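Local atomic coordinates of phosphonomutase (Burkholderia cenocepacia J2315, PDB entry 4MG4), a protein that adopts the eight-stranded TIM-barrel fold and belongs to the phosphonomutase family of barrel proteins. Residues D193-P198 with R207-A212. Numbering follows the deposited sequence.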
# COMPACT_ATOMS: atom_id res chain seq x y z
N ASP A 193 3.60 8.85 28.34
CA ASP A 193 3.45 10.25 28.04
C ASP A 193 2.02 10.63 27.64
O ASP A 193 1.64 11.80 27.79
CB ASP A 193 4.38 10.66 26.89
CG ASP A 193 5.85 10.37 27.17
OD1 ASP A 193 6.45 11.16 27.96
OD2 ASP A 193 6.38 9.35 26.69
N GLY A 194 1.26 9.69 27.12
CA GLY A 194 -0.10 9.94 26.71
C GLY A 194 -0.96 8.74 27.01
O GLY A 194 -0.48 7.66 27.28
N LEU A 195 -2.27 8.94 27.04
CA LEU A 195 -3.23 7.85 27.26
C LEU A 195 -4.16 7.79 26.06
O LEU A 195 -4.79 8.81 25.73
CB LEU A 195 -4.10 8.13 28.48
CG LEU A 195 -5.15 7.10 28.87
CD1 LEU A 195 -4.42 5.85 29.42
CD2 LEU A 195 -6.13 7.75 29.84
N PHE A 196 -4.29 6.64 25.44
CA PHE A 196 -5.20 6.42 24.33
C PHE A 196 -6.34 5.45 24.80
O PHE A 196 -6.07 4.34 25.30
CB PHE A 196 -4.44 5.84 23.14
CG PHE A 196 -5.27 5.49 21.93
CD1 PHE A 196 -6.38 6.26 21.56
CD2 PHE A 196 -4.90 4.44 21.12
CE1 PHE A 196 -7.08 5.99 20.37
CE2 PHE A 196 -5.64 4.11 19.99
CZ PHE A 196 -6.73 4.89 19.63
N VAL A 197 -7.59 5.91 24.69
CA VAL A 197 -8.77 5.17 25.14
C VAL A 197 -9.72 4.96 23.93
O VAL A 197 -10.72 5.67 23.81
CB VAL A 197 -9.49 5.88 26.31
CG1 VAL A 197 -10.59 4.96 26.86
CG2 VAL A 197 -8.49 6.20 27.39
N PRO A 198 -9.41 4.01 23.06
CA PRO A 198 -10.33 3.72 21.96
C PRO A 198 -11.61 3.13 22.44
O PRO A 198 -11.69 2.56 23.55
CB PRO A 198 -9.53 2.73 21.11
CG PRO A 198 -8.56 2.08 22.02
CD PRO A 198 -8.18 3.19 22.95
N ARG A 207 -15.36 13.94 28.96
CA ARG A 207 -15.10 15.11 29.79
C ARG A 207 -14.50 14.73 31.13
O ARG A 207 -13.56 15.36 31.64
CB ARG A 207 -16.38 15.90 30.03
CG ARG A 207 -16.90 16.64 28.80
CD ARG A 207 -18.10 17.46 29.24
NE ARG A 207 -18.81 18.07 28.12
CZ ARG A 207 -18.48 19.19 27.48
NH1 ARG A 207 -17.34 19.82 27.75
NH2 ARG A 207 -19.24 19.60 26.49
N ALA A 208 -15.08 13.70 31.75
CA ALA A 208 -14.60 13.22 33.04
C ALA A 208 -13.18 12.70 32.97
O ALA A 208 -12.35 12.94 33.86
CB ALA A 208 -15.53 12.15 33.61
N LEU A 209 -12.91 12.02 31.85
CA LEU A 209 -11.57 11.49 31.58
C LEU A 209 -10.53 12.57 31.43
O LEU A 209 -9.47 12.47 32.01
CB LEU A 209 -11.63 10.64 30.31
CG LEU A 209 -10.33 9.98 29.92
CD1 LEU A 209 -9.76 9.05 30.97
CD2 LEU A 209 -10.52 9.27 28.58
N THR A 210 -10.81 13.56 30.59
CA THR A 210 -9.84 14.62 30.37
C THR A 210 -9.64 15.48 31.65
O THR A 210 -8.53 15.95 31.89
CB THR A 210 -10.22 15.52 29.19
OG1 THR A 210 -11.44 16.21 29.48
CG2 THR A 210 -10.36 14.76 27.85
N ALA A 211 -10.69 15.64 32.45
CA ALA A 211 -10.60 16.37 33.76
C ALA A 211 -9.67 15.68 34.75
O ALA A 211 -8.91 16.35 35.45
CB ALA A 211 -11.98 16.54 34.37
N ALA A 212 -9.70 14.34 34.78
CA ALA A 212 -8.98 13.54 35.77
C ALA A 212 -7.70 12.90 35.29
O ALA A 212 -6.90 12.47 36.13
CB ALA A 212 -9.91 12.46 36.35
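Leu209 reaches from the helix at 207-212 to the segment 193-198 and sets one of its two terminal methyls against each of two residues whose side chains face the helix, Leu195 and Val197. It makes a compact worked example of how a barrel strand is packed against the helix that follows it: across these two segments the contact is purely apolar, with no hydrogen bond between them. The branching of Leu209 does the work. Its CG lies anti to the backbone N (chi1 -178°), which extends the side chain away from the helix and gives it its reach toward the barrel wall. A chi2 of 59° then places the fork, leaving CD2 as the extended branch, carried onward to Val197, while CD1 turns back to meet Leu195. CD1 approaches Leu195 CD2 at 4.0 Å, and the two leucines meet at a slant, methyl to methyl. The other prong, Leu209 CD2, meets Val197 CG2 at 3.9 Å; here the valine and leucine side chains run alongside each other in opposing directions. Both distances are ordinary van der Waals separations, and the three side chains are buried. Only 95 Å² is covered, summed over both segments, and the facing backbones stay well apart, with Val197 CA and Leu209 CA separated by 9.4 Å.

Phe196, between Leu195 and Val197, points the other way, away from the helix, and meets Asn218 and Met220 of strand 217-220 as well as Asn158 and Arg160 of strand 156-160. In the eight-stranded parallel barrel the contact belongs to the beta-alpha-beta unit of strand 194-196, helix 203-212 and strand 217-220. Leu209 also touches Val217 of that next strand, while Leu195 and Val197 pack against Ala184 and Thr180 of the preceding helix, 174-190.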